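Local coordinates for Non-structural protein 3 (Porcine deltacoronavirus, PDB 6LN0) that probably binds ADP-ribose through its macro domain and cleaves the viral polyprotein through its papain-like protease domain, at residues L31-N36 against I86-P91; A37-G42 against A65-P70; P91-D96 against G125-N130; I119-A124 against L151-K156; H133-F138 against Q160-L165. All coordinates share one frame; numbering follows the deposited sequence.

Contact 1 of 5, residues L31-N36 against I86-P91; sequences LVNPAN and ILHVVP
V32 and V89 meet methyl to methyl, V32 CG1 lying 3.8 Å from V89 CG2. The V32 methyl points across because chi1 (-176°) sets CG1 opposite the backbone N, whereas V89 CG2 sits in the crowded position between its N and carbonyl carbon. Farther along the same face, P34 CB rests on P91 CG at 3.9 Å. These side chains decorate two neighbouring parallel strands in the central sheet of the macro domain, where L87 N binds L31 O (2.9 Å), N33 N binds L87 O (2.7 Å), and A35 N, just past its strand, binds V89 O (3.0 Å). A longer bond runs from V89 N to N33 O. On the other face N33 and H88 pass at a slant, the amide and imidazole planes 30° apart, with N33 CG 4.0 Å from H88 CD2. N33 CB also leans on I86 CG2, at 3.9 Å. Both imidazole nitrogens are engaged, NE2 by the hydroxyl of Y57 and ND1 by the carbonyl of L71, which fixes the rotation of the ring beside N33, while N33 ND2 reaches away to N41 OD1.

Contact 2 of 5, residues A37-G42 against A65-P70; sequences AQLTNG and APISGP
A37 and I67 are joined by the one hydrogen bond of this contact, from I67 N to A37 O (2.8 Å, 155° at the hydrogen). The donor lies in the carbonyl plane, on a lone pair. P66 CA, next along the chain to that donor, also approaches A37 O, at 3.1 Å, in a CA-H...O contact. A65 O stands just as near to this oxygen, two acceptors with no donor between them, so that pair adds nothing attractive by itself.

The sequence around A37 resembles the asparagine-rich loop that, in macro domains, runs along the ADP-ribose cleft, and here it probably does the same. Opposite it, A65 breaks off helix 55-64 with a positive phi, and the chain then heads for strand 71-74.

Apolar contact rests on L39 and I67, whose side chains cross at about a right angle and touch through two branches each: L39 CD2 lies 3.6 Å from I67 CD1, and L39 CD1 lies 3.7 Å from I67 CG2. I67 has chi1 at 60°, which lodges CG1 between its own N and carbonyl carbon and brings it to 3.5 Å from A37 O. The leucine is buried, wedged against C61 and V64 of the helix and against H88 of the sheet.

Looser contact is made at the surface, where Q38 bends at chi2 and leaves NE2 4.1 Å from P66 CB. In the same loop T40 OG1 takes a hydrogen bond from N36 ND2, and N41 ND2 gives one to Q58 OE1.

Contact 3 of 5, residues P91-D96 against G125-N130; sequences PPKGSD and GIFGCN
The glycine-rich loop 125-130 probably corresponds to the loop that, in macro domains, embraces the phosphates of ADP-ribose, and it packs here against the loop following strand 83-89. G125 to G128 form a type I beta turn, whose bond from G128 N to G125 O is weak. K93 and F127 extend side by side from the two loops, pointing the same way. The lysine methylene CD comes to 3.3 Å from F127 CD2, and its NZ to 3.4 Å from F127 CE2. The methylene meets the ring obliquely, coming neither squarely over the face nor in at the edge. Bends at chi3 (41°) and chi4 of K93 curl the aliphatic chain along the phenyl group. No hydrogen bond bridges the loops, and the 2.7 Å separation of K93 O and F127 O, two acceptors, is doubtful.

Past the lysine, G94 CA approaches G128 O at 3.4 Å in a nearly straight CA-H...O contact, and C129 SG comes within 3.4 Å of the same G94 CA. This sulfur also lies 3.5 Å from P92 O. S95 OG donates to K93 O from above its carbonyl plane, a bond within segment 91-96.

P92 and C129 both lean on V99 at the start of helix 99-110, P92 on L102 as well, while C129 pairs through its backbone with G123, and N130 caps helix 131-141 by offering OD1 to V132 N.

Contact 4 of 5, residues I119-A124 against L151-K156; sequences IPILGA and LVTMNK
I119 and V152 continue the backbone pairing of two parallel strands: V152 N donates to I119 O at 2.8 Å, through a somewhat bent bond, and I121 N donates to V152 O at 3.2 Å. P120, which has no N-H to give, sits between the two bonded residues and costs no bond to 151-156; on its other side P120 CD packs against V32 O.

Weaker CA-H...O contacts reinforce the pairing. L151 CA lies 3.1 Å from I119 O, and P120 CA lies 3.5 Å from V152 O, so that each of these oxygens receives both an N-H and a CA-H.

Side-chain packing centres on I121, the first residue beyond its strand. With chi1 at -63° its CG1 swings to the side of the backbone N, opposite the carbonyl carbon, and comes to 3.7 Å from V152 O. The terminal CD1 continues to T153 CB at 4.0 Å, the two side chains running alongside each other. L151 CD2 stays more loosely associated, 4.4 Å from I121 CG1, and packs on L135 and F138 of helix 131-141. T153 OG1 is hydrogen-bonded to H158 ND1 and accepts a weak bond from N155 N.

The two strands lie side by side in the sheet and are joined along the chain by helix 131-141, on which I121 and L151 rest: a beta-alpha-beta crossover, the repeating step of the macro domain's alpha/beta/alpha sandwich.

Contact 5 of 5, residues H133-F138 against Q160-L165; sequences HSLDAF and QVWDAL
D136, whose OD1 sits 3.8 Å from L165 CD2, has its carboxylate held mainly at the other oxygen: OD2 forms a salt bridge with K140 one helical turn on, and OD1 makes a long, weak ion pair with R139. This probably favours the charged form of the acid beside an apolar leucine. D136 and L165 cross at about a right angle.

L135 carries most of the contact. Its CD1 presses on W162 CB at 3.6 Å, and its CB on L165 CD1 at 3.8 Å, while V161 CG1 grazes CD1 from farther off. The chi1 of -83° sets CG of L135 on the side of its backbone N, and from there CD1 reaches over to the neighbouring helix. W162, with CG opposite its own N, lays its six-membered ring back against the helix of L135. The carbonyl O of L135 comes to the edge of that indole in its plane, 3.8 Å from W162 CZ3. Beyond it F138 CE2 meets W162 CH2 at 3.7 Å. Here the rings are inclined by 48°, neither stacked nor edge-to-face, with W162 at the edge of the phenyl group.

V14 and L16 of strand 10-17 take up W162 from the sheet side, and L151 and V149 support F138. The pair is thus typical of helix-on-helix packing over one side of the macro domain sheet, the short segments crossing at -45° with axes 9.8 Å apart.

In the fold
All five contacts gather around the macro domain fold at one end of this elongated chain, the helix 158-165 of contact 5 packing against it, far from the zinc-bearing protease part. Contacts 1 and 4 share the six-stranded sheet, since strands 29-34 and 117-120 are neighbours, and their centres lie about 13 Å apart. Contact 2 falls within the span that contact 1 closes, about 9 Å between centres. Contact 3 follows contact 1 directly, sharing P91. Its segments alternate with those of contact 4, as do those of contact 5, about 11 Å from contact 4 between centres. Contacts 2 and 5 stand farthest apart, about 27 Å between centres. Together the strands set the loops of contacts 2 and 3 around the probable ADP-ribose cleft.

Contact 1 of 5, residues L31-N36 against I86-P91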
# COMPACT_ATOMS: atom_id res chain seq x y z
N LEU A 31 -4.16 -27.33 33.54
CA LEU A 31 -4.25 -26.10 34.30
C LEU A 31 -2.87 -25.79 34.84
O LEU A 31 -2.30 -26.60 35.58
CB LEU A 31 -5.26 -26.25 35.44
CG LEU A 31 -5.41 -25.08 36.40
CD1 LEU A 31 -6.06 -23.90 35.68
CD2 LEU A 31 -6.25 -25.52 37.59
N VAL A 32 -2.31 -24.64 34.45
CA VAL A 32 -0.98 -24.25 34.90
C VAL A 32 -1.08 -23.55 36.25
O VAL A 32 -1.93 -22.68 36.46
CB VAL A 32 -0.27 -23.34 33.87
CG1 VAL A 32 1.12 -23.05 34.37
CG2 VAL A 32 -0.20 -23.99 32.50
N ASN A 33 -0.17 -23.90 37.15
CA ASN A 33 -0.13 -23.37 38.51
C ASN A 33 1.18 -22.62 38.71
O ASN A 33 2.25 -23.26 38.78
CB ASN A 33 -0.27 -24.49 39.54
CG ASN A 33 -0.23 -23.99 40.99
OD1 ASN A 33 0.73 -23.34 41.44
ND2 ASN A 33 -1.28 -24.31 41.74
N PRO A 34 1.17 -21.30 38.81
CA PRO A 34 2.41 -20.55 39.00
C PRO A 34 2.81 -20.56 40.47
O PRO A 34 2.16 -19.93 41.31
CB PRO A 34 2.05 -19.14 38.50
CG PRO A 34 0.70 -19.28 37.84
CD PRO A 34 0.03 -20.41 38.58
N ALA A 35 3.88 -21.29 40.78
CA ALA A 35 4.12 -21.80 42.11
C ALA A 35 5.51 -21.40 42.57
O ALA A 35 6.32 -20.89 41.80
CB ALA A 35 3.97 -23.33 42.15
N ASN A 36 5.77 -21.65 43.85
CA ASN A 36 7.12 -21.55 44.39
C ASN A 36 7.68 -22.96 44.53
O ASN A 36 6.95 -23.94 44.47
CB ASN A 36 7.12 -20.83 45.73
CG ASN A 36 6.30 -21.54 46.78
OD1 ASN A 36 6.71 -22.58 47.30
ND2 ASN A 36 5.13 -20.99 47.09
N ILE A 86 -2.63 -30.79 36.51
CA ILE A 86 -2.12 -29.52 36.98
C ILE A 86 -0.62 -29.51 36.76
O ILE A 86 0.08 -30.44 37.16
CB ILE A 86 -2.45 -29.29 38.47
CG1 ILE A 86 -3.95 -29.07 38.65
CG2 ILE A 86 -1.68 -28.10 39.05
CD1 ILE A 86 -4.45 -29.31 40.07
N LEU A 87 -0.12 -28.45 36.13
CA LEU A 87 1.29 -28.32 35.81
C LEU A 87 1.86 -27.18 36.64
O LEU A 87 1.27 -26.10 36.69
CB LEU A 87 1.47 -28.09 34.31
CG LEU A 87 2.84 -27.86 33.68
CD1 LEU A 87 3.81 -28.92 34.10
CD2 LEU A 87 2.71 -27.79 32.15
N HIS A 88 2.98 -27.42 37.31
CA HIS A 88 3.57 -26.46 38.23
C HIS A 88 4.86 -25.94 37.64
O HIS A 88 5.74 -26.72 37.28
CB HIS A 88 3.88 -27.08 39.60
CG HIS A 88 2.69 -27.71 40.26
ND1 HIS A 88 2.15 -28.90 39.84
CD2 HIS A 88 1.93 -27.30 41.31
CE1 HIS A 88 1.11 -29.20 40.60
NE2 HIS A 88 0.95 -28.24 41.50
N VAL A 89 5.00 -24.61 37.60
CA VAL A 89 6.22 -23.96 37.16
C VAL A 89 6.51 -22.75 38.04
O VAL A 89 5.60 -22.07 38.51
CB VAL A 89 6.13 -23.56 35.69
CG1 VAL A 89 6.26 -24.79 34.84
CG2 VAL A 89 4.80 -22.87 35.44
N VAL A 90 7.80 -22.48 38.23
CA VAL A 90 8.27 -21.41 39.10
C VAL A 90 8.59 -20.18 38.27
O VAL A 90 9.64 -20.13 37.61
CB VAL A 90 9.49 -21.87 39.91
CG1 VAL A 90 9.90 -20.81 40.91
CG2 VAL A 90 9.18 -23.18 40.62
N PRO A 91 7.72 -19.17 38.24
CA PRO A 91 8.03 -17.96 37.50
C PRO A 91 9.30 -17.32 38.05
O PRO A 91 9.63 -17.49 39.24
CB PRO A 91 6.81 -17.06 37.73
CG PRO A 91 5.72 -17.99 38.17
CD PRO A 91 6.40 -19.10 38.90

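Contact 2 of 5, residues A37-G42 against A65-P70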
# COMPACT_ATOMS: atom_id res chain seq x y z
N ALA A 37 9.00 -23.04 44.70
CA ALA A 37 9.65 -24.35 44.76
C ALA A 37 9.10 -25.23 45.88
O ALA A 37 9.22 -26.46 45.78
CB ALA A 37 11.16 -24.19 44.95
N GLN A 38 8.49 -24.65 46.91
CA GLN A 38 7.94 -25.40 48.03
C GLN A 38 6.45 -25.67 47.89
O GLN A 38 5.84 -26.20 48.82
CB GLN A 38 8.20 -24.68 49.35
CG GLN A 38 9.46 -25.10 50.04
CD GLN A 38 10.68 -24.46 49.43
OE1 GLN A 38 10.57 -23.43 48.74
NE2 GLN A 38 11.85 -25.05 49.66
N LEU A 39 5.85 -25.30 46.76
CA LEU A 39 4.44 -25.59 46.47
C LEU A 39 3.53 -25.25 47.64
O LEU A 39 2.46 -25.83 47.83
CB LEU A 39 4.25 -27.05 46.05
CG LEU A 39 5.22 -27.50 44.94
CD1 LEU A 39 5.41 -29.01 44.97
CD2 LEU A 39 4.75 -27.01 43.57
N THR A 40 3.94 -24.28 48.44
CA THR A 40 3.12 -23.84 49.56
C THR A 40 1.75 -23.37 49.11
O THR A 40 0.83 -23.32 49.93
CB THR A 40 3.84 -22.72 50.31
OG1 THR A 40 3.73 -21.50 49.58
CG2 THR A 40 5.32 -23.04 50.47
N ASN A 41 1.57 -23.05 47.83
CA ASN A 41 0.34 -22.45 47.33
C ASN A 41 -0.12 -21.31 48.25
O ASN A 41 -1.28 -21.26 48.67
CB ASN A 41 -0.76 -23.49 47.15
CG ASN A 41 -0.50 -24.40 45.97
OD1 ASN A 41 -0.49 -23.95 44.82
ND2 ASN A 41 -0.29 -25.67 46.25
N GLY A 42 0.81 -20.41 48.55
CA GLY A 42 0.58 -19.26 49.41
C GLY A 42 -0.59 -18.38 49.02
O GLY A 42 -1.52 -18.18 49.81
N ALA A 65 7.67 -31.71 47.93
CA ALA A 65 8.53 -30.92 48.81
C ALA A 65 9.24 -29.85 47.98
O ALA A 65 8.51 -29.00 47.45
CB ALA A 65 9.42 -31.88 49.63
N PRO A 66 10.57 -29.77 47.81
CA PRO A 66 11.02 -28.74 46.87
C PRO A 66 11.11 -29.30 45.45
O PRO A 66 11.56 -30.43 45.24
CB PRO A 66 12.41 -28.37 47.40
CG PRO A 66 12.94 -29.64 47.90
CD PRO A 66 11.75 -30.42 48.43
N ILE A 67 10.64 -28.51 44.48
CA ILE A 67 10.70 -28.88 43.07
C ILE A 67 11.69 -27.98 42.36
O ILE A 67 11.65 -26.75 42.51
CB ILE A 67 9.33 -28.83 42.37
CG1 ILE A 67 8.72 -27.43 42.42
CG2 ILE A 67 8.40 -29.88 42.94
CD1 ILE A 67 7.64 -27.20 41.36
N SER A 68 12.56 -28.59 41.55
CA SER A 68 13.54 -27.89 40.74
C SER A 68 13.02 -27.55 39.34
O SER A 68 13.20 -26.41 38.87
CB SER A 68 14.80 -28.75 40.65
OG SER A 68 15.41 -28.56 39.39
N GLY A 69 12.40 -28.50 38.66
CA GLY A 69 11.81 -28.23 37.36
C GLY A 69 10.31 -28.39 37.43
O GLY A 69 9.75 -28.69 38.49
N PRO A 70 9.64 -28.22 36.29
CA PRO A 70 8.17 -28.34 36.28
C PRO A 70 7.72 -29.72 36.72
O PRO A 70 8.38 -30.72 36.44
CB PRO A 70 7.79 -28.08 34.81
CG PRO A 70 9.04 -27.52 34.17
CD PRO A 70 10.19 -28.11 34.93

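Contact 3 of 5, residues P91-D96 against G125-N130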
# COMPACT_ATOMS: atom_id res chain seq x y z
N PRO A 91 7.72 -19.17 38.24
CA PRO A 91 8.03 -17.96 37.50
C PRO A 91 9.30 -17.32 38.05
O PRO A 91 9.63 -17.49 39.24
CB PRO A 91 6.81 -17.06 37.73
CG PRO A 91 5.72 -17.99 38.17
CD PRO A 91 6.40 -19.10 38.90
N PRO A 92 10.04 -16.59 37.22
CA PRO A 92 11.09 -15.73 37.77
C PRO A 92 10.45 -14.58 38.52
O PRO A 92 9.32 -14.17 38.22
CB PRO A 92 11.83 -15.25 36.52
CG PRO A 92 10.74 -15.19 35.49
CD PRO A 92 9.85 -16.38 35.78
N LYS A 93 11.16 -14.05 39.50
CA LYS A 93 10.55 -13.04 40.36
C LYS A 93 10.70 -11.61 39.82
O LYS A 93 10.49 -10.65 40.57
CB LYS A 93 11.10 -13.14 41.79
CG LYS A 93 10.04 -12.76 42.83
CD LYS A 93 10.48 -13.10 44.25
CE LYS A 93 11.94 -12.76 44.46
NZ LYS A 93 12.18 -12.16 45.81
N GLY A 94 11.04 -11.44 38.55
CA GLY A 94 10.93 -10.12 37.96
C GLY A 94 11.83 -9.05 38.53
O GLY A 94 11.55 -7.86 38.35
N SER A 95 12.89 -9.43 39.23
CA SER A 95 13.78 -8.49 39.89
C SER A 95 15.23 -8.83 39.61
O SER A 95 16.09 -8.63 40.47
CB SER A 95 13.51 -8.45 41.39
OG SER A 95 12.18 -8.07 41.65
N ASP A 96 15.52 -9.36 38.43
CA ASP A 96 16.80 -9.99 38.19
C ASP A 96 17.02 -10.11 36.70
O ASP A 96 16.05 -10.15 35.93
CB ASP A 96 16.87 -11.38 38.85
CG ASP A 96 16.26 -12.45 37.97
OD1 ASP A 96 15.00 -12.52 37.91
OD2 ASP A 96 17.02 -13.21 37.33
N GLY A 125 1.45 -10.26 41.14
CA GLY A 125 1.94 -9.94 42.46
C GLY A 125 2.83 -8.71 42.47
O GLY A 125 3.32 -8.25 41.44
N ILE A 126 3.02 -8.15 43.67
CA ILE A 126 3.95 -7.03 43.84
C ILE A 126 5.40 -7.47 43.73
O ILE A 126 6.30 -6.62 43.65
CB ILE A 126 3.70 -6.31 45.18
CG1 ILE A 126 3.82 -7.27 46.38
CG2 ILE A 126 2.35 -5.58 45.15
CD1 ILE A 126 5.24 -7.56 46.90
N PHE A 127 5.66 -8.78 43.77
CA PHE A 127 6.96 -9.34 43.46
C PHE A 127 7.06 -9.78 42.00
O PHE A 127 7.96 -10.53 41.64
CB PHE A 127 7.25 -10.52 44.39
CG PHE A 127 8.10 -10.15 45.57
CD1 PHE A 127 8.27 -8.81 45.93
CD2 PHE A 127 8.75 -11.12 46.31
CE1 PHE A 127 9.06 -8.46 47.02
CE2 PHE A 127 9.55 -10.78 47.39
CZ PHE A 127 9.70 -9.44 47.74
N GLY A 128 6.16 -9.30 41.15
CA GLY A 128 5.91 -9.89 39.85
C GLY A 128 6.76 -9.34 38.73
O GLY A 128 7.93 -8.96 38.91
N CYS A 129 6.16 -9.31 37.54
CA CYS A 129 6.84 -8.89 36.33
C CYS A 129 5.90 -8.04 35.51
O CYS A 129 4.67 -8.11 35.66
CB CYS A 129 7.31 -10.10 35.50
SG CYS A 129 8.18 -11.38 36.44
N ASN A 130 6.48 -7.21 34.65
CA ASN A 130 5.70 -6.39 33.74
C ASN A 130 4.80 -7.29 32.89
O ASN A 130 5.30 -8.16 32.17
CB ASN A 130 6.64 -5.59 32.84
CG ASN A 130 5.97 -4.38 32.24
OD1 ASN A 130 4.81 -4.44 31.84
ND2 ASN A 130 6.70 -3.27 32.16

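Contact 4 of 5, residues I119-A124 against L151-K156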
# COMPACT_ATOMS: atom_id res chain seq x y z
N ILE A 119 -3.85 -20.75 31.43
CA ILE A 119 -2.66 -20.18 32.03
C ILE A 119 -2.99 -18.84 32.68
O ILE A 119 -3.34 -17.87 31.99
CB ILE A 119 -1.53 -20.03 30.99
CG1 ILE A 119 -1.42 -21.28 30.13
CG2 ILE A 119 -0.21 -19.77 31.67
CD1 ILE A 119 -0.09 -21.41 29.41
N PRO A 120 -2.93 -18.75 34.01
CA PRO A 120 -2.78 -17.44 34.65
C PRO A 120 -1.51 -16.78 34.15
O PRO A 120 -0.44 -17.38 34.15
CB PRO A 120 -2.68 -17.79 36.15
CG PRO A 120 -2.40 -19.30 36.19
CD PRO A 120 -3.11 -19.84 34.99
N ILE A 121 -1.64 -15.52 33.72
CA ILE A 121 -0.47 -14.79 33.24
C ILE A 121 0.60 -14.80 34.32
O ILE A 121 0.32 -14.54 35.49
CB ILE A 121 -0.86 -13.36 32.84
CG1 ILE A 121 -1.84 -13.41 31.68
CG2 ILE A 121 0.37 -12.55 32.47
CD1 ILE A 121 -2.66 -12.18 31.57
N LEU A 122 1.82 -15.16 33.92
CA LEU A 122 2.90 -15.33 34.88
C LEU A 122 3.41 -13.97 35.33
O LEU A 122 3.35 -12.99 34.60
CB LEU A 122 4.04 -16.15 34.27
CG LEU A 122 3.75 -17.48 33.57
CD1 LEU A 122 5.05 -18.23 33.29
CD2 LEU A 122 2.77 -18.36 34.38
N GLY A 123 3.91 -13.92 36.56
CA GLY A 123 4.46 -12.68 37.08
C GLY A 123 3.44 -11.71 37.62
O GLY A 123 3.64 -10.49 37.51
N ALA A 124 2.34 -12.19 38.18
CA ALA A 124 1.47 -11.33 38.97
C ALA A 124 2.02 -11.20 40.39
O ALA A 124 2.93 -11.92 40.81
CB ALA A 124 0.04 -11.87 38.97
N LEU A 151 -5.64 -17.88 28.44
CA LEU A 151 -4.97 -17.14 29.50
C LEU A 151 -6.00 -16.48 30.39
O LEU A 151 -7.13 -16.19 29.97
CB LEU A 151 -4.03 -16.08 28.96
CG LEU A 151 -3.16 -16.38 27.77
CD1 LEU A 151 -3.96 -15.91 26.60
CD2 LEU A 151 -1.88 -15.58 27.87
N VAL A 152 -5.59 -16.22 31.62
CA VAL A 152 -6.49 -15.81 32.68
C VAL A 152 -5.88 -14.60 33.37
O VAL A 152 -4.70 -14.63 33.74
CB VAL A 152 -6.74 -16.95 33.69
CG1 VAL A 152 -7.60 -16.44 34.86
CG2 VAL A 152 -7.41 -18.13 33.00
N THR A 153 -6.70 -13.57 33.58
CA THR A 153 -6.16 -12.28 34.01
C THR A 153 -6.74 -11.81 35.36
O THR A 153 -6.11 -12.00 36.40
CB THR A 153 -6.37 -11.25 32.88
OG1 THR A 153 -5.91 -9.96 33.28
CG2 THR A 153 -7.84 -11.19 32.37
N MET A 154 -7.95 -11.22 35.35
CA MET A 154 -8.50 -10.41 36.45
C MET A 154 -7.78 -9.06 36.61
O MET A 154 -7.60 -8.58 37.73
CB MET A 154 -8.51 -11.17 37.77
CG MET A 154 -9.68 -12.09 37.97
SD MET A 154 -9.60 -12.63 39.66
CE MET A 154 -7.89 -12.28 40.07
N ASN A 155 -7.39 -8.44 35.50
CA ASN A 155 -6.87 -7.07 35.52
C ASN A 155 -7.54 -6.16 34.51
O ASN A 155 -7.37 -4.94 34.61
CB ASN A 155 -5.34 -7.07 35.30
CG ASN A 155 -4.68 -5.75 35.70
OD1 ASN A 155 -4.82 -4.74 35.02
ND2 ASN A 155 -3.93 -5.77 36.79
N LYS A 156 -8.27 -6.70 33.53
CA LYS A 156 -9.16 -5.92 32.66
C LYS A 156 -8.45 -4.85 31.84
O LYS A 156 -9.04 -4.29 30.91
CB LYS A 156 -10.28 -5.30 33.50
CG LYS A 156 -11.41 -6.27 33.88
CD LYS A 156 -12.18 -5.84 35.15
CE LYS A 156 -11.59 -6.44 36.43
NZ LYS A 156 -11.64 -5.49 37.58

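Contact 5 of 5, residues H133-F138 against Q160-L165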
# COMPACT_ATOMS: atom_id res chain seq x y z
N HIS A 133 5.63 -7.85 29.23
CA HIS A 133 6.69 -8.82 28.95
C HIS A 133 6.17 -10.24 29.02
O HIS A 133 6.51 -11.08 28.16
CB HIS A 133 7.86 -8.62 29.92
CG HIS A 133 8.37 -7.22 29.97
ND1 HIS A 133 9.42 -6.84 30.78
CD2 HIS A 133 7.98 -6.10 29.31
CE1 HIS A 133 9.64 -5.55 30.63
NE2 HIS A 133 8.78 -5.08 29.75
N SER A 134 5.35 -10.54 30.04
CA SER A 134 4.76 -11.87 30.14
C SER A 134 3.91 -12.19 28.92
O SER A 134 4.05 -13.27 28.32
CB SER A 134 3.93 -12.00 31.41
OG SER A 134 4.72 -12.55 32.45
N LEU A 135 2.99 -11.29 28.56
CA LEU A 135 2.18 -11.56 27.37
C LEU A 135 3.06 -11.65 26.13
O LEU A 135 2.72 -12.37 25.18
CB LEU A 135 1.11 -10.49 27.21
CG LEU A 135 -0.14 -10.73 28.06
CD1 LEU A 135 -1.29 -9.93 27.53
CD2 LEU A 135 -0.54 -12.20 28.11
N ASP A 136 4.20 -10.96 26.12
CA ASP A 136 5.10 -10.99 24.98
C ASP A 136 5.95 -12.26 24.98
O ASP A 136 6.12 -12.90 23.93
CB ASP A 136 5.98 -9.74 24.95
CG ASP A 136 6.90 -9.69 23.73
OD1 ASP A 136 6.39 -9.79 22.58
OD2 ASP A 136 8.14 -9.55 23.94
N ALA A 137 6.50 -12.62 26.15
CA ALA A 137 7.19 -13.90 26.27
C ALA A 137 6.31 -15.03 25.78
O ALA A 137 6.78 -15.96 25.11
CB ALA A 137 7.62 -14.14 27.71
N PHE A 138 5.01 -14.94 26.05
CA PHE A 138 4.11 -16.04 25.73
C PHE A 138 3.92 -16.19 24.23
O PHE A 138 3.95 -17.31 23.71
CB PHE A 138 2.76 -15.84 26.43
CG PHE A 138 1.64 -16.61 25.81
CD1 PHE A 138 1.53 -17.98 26.03
CD2 PHE A 138 0.69 -15.98 25.04
CE1 PHE A 138 0.49 -18.70 25.47
CE2 PHE A 138 -0.35 -16.68 24.47
CZ PHE A 138 -0.46 -18.05 24.68
N GLN A 160 -6.19 -5.11 26.62
CA GLN A 160 -5.57 -4.15 25.71
C GLN A 160 -4.10 -4.48 25.47
O GLN A 160 -3.64 -4.52 24.32
CB GLN A 160 -5.69 -2.71 26.24
CG GLN A 160 -7.05 -2.10 26.02
CD GLN A 160 -7.70 -1.70 27.32
OE1 GLN A 160 -7.09 -1.01 28.15
NE2 GLN A 160 -8.94 -2.13 27.53
N VAL A 161 -3.34 -4.67 26.56
CA VAL A 161 -1.93 -5.04 26.43
C VAL A 161 -1.78 -6.22 25.48
O VAL A 161 -0.83 -6.29 24.69
CB VAL A 161 -1.33 -5.34 27.82
CG1 VAL A 161 0.11 -5.79 27.70
CG2 VAL A 161 -1.43 -4.12 28.70
N TRP A 162 -2.76 -7.13 25.50
CA TRP A 162 -2.74 -8.26 24.58
C TRP A 162 -3.02 -7.79 23.16
O TRP A 162 -2.27 -8.11 22.23
CB TRP A 162 -3.76 -9.32 25.02
CG TRP A 162 -3.86 -10.53 24.12
CD1 TRP A 162 -4.97 -10.99 23.49
CD2 TRP A 162 -2.79 -11.43 23.78
NE1 TRP A 162 -4.67 -12.12 22.76
CE2 TRP A 162 -3.34 -12.41 22.93
CE3 TRP A 162 -1.44 -11.49 24.10
CZ2 TRP A 162 -2.57 -13.44 22.39
CZ3 TRP A 162 -0.67 -12.52 23.57
CH2 TRP A 162 -1.24 -13.48 22.73
N ASP A 163 -4.10 -7.03 22.97
CA ASP A 163 -4.49 -6.57 21.65
C ASP A 163 -3.38 -5.75 20.98
O ASP A 163 -3.14 -5.89 19.78
CB ASP A 163 -5.77 -5.76 21.75
CG ASP A 163 -6.50 -5.65 20.43
OD1 ASP A 163 -6.08 -6.33 19.47
OD2 ASP A 163 -7.48 -4.88 20.36
N ALA A 164 -2.68 -4.91 21.75
CA ALA A 164 -1.60 -4.10 21.18
C ALA A 164 -0.44 -4.97 20.72
O ALA A 164 0.10 -4.77 19.62
CB ALA A 164 -1.12 -3.07 22.20
N LEU A 165 -0.04 -5.95 21.53
CA LEU A 165 1.08 -6.82 21.22
C LEU A 165 0.86 -7.66 19.97
O LEU A 165 1.83 -8.20 19.43
CB LEU A 165 1.39 -7.73 22.40
CG LEU A 165 2.34 -7.11 23.43
CD1 LEU A 165 2.31 -7.92 24.72
CD2 LEU A 165 3.74 -7.04 22.87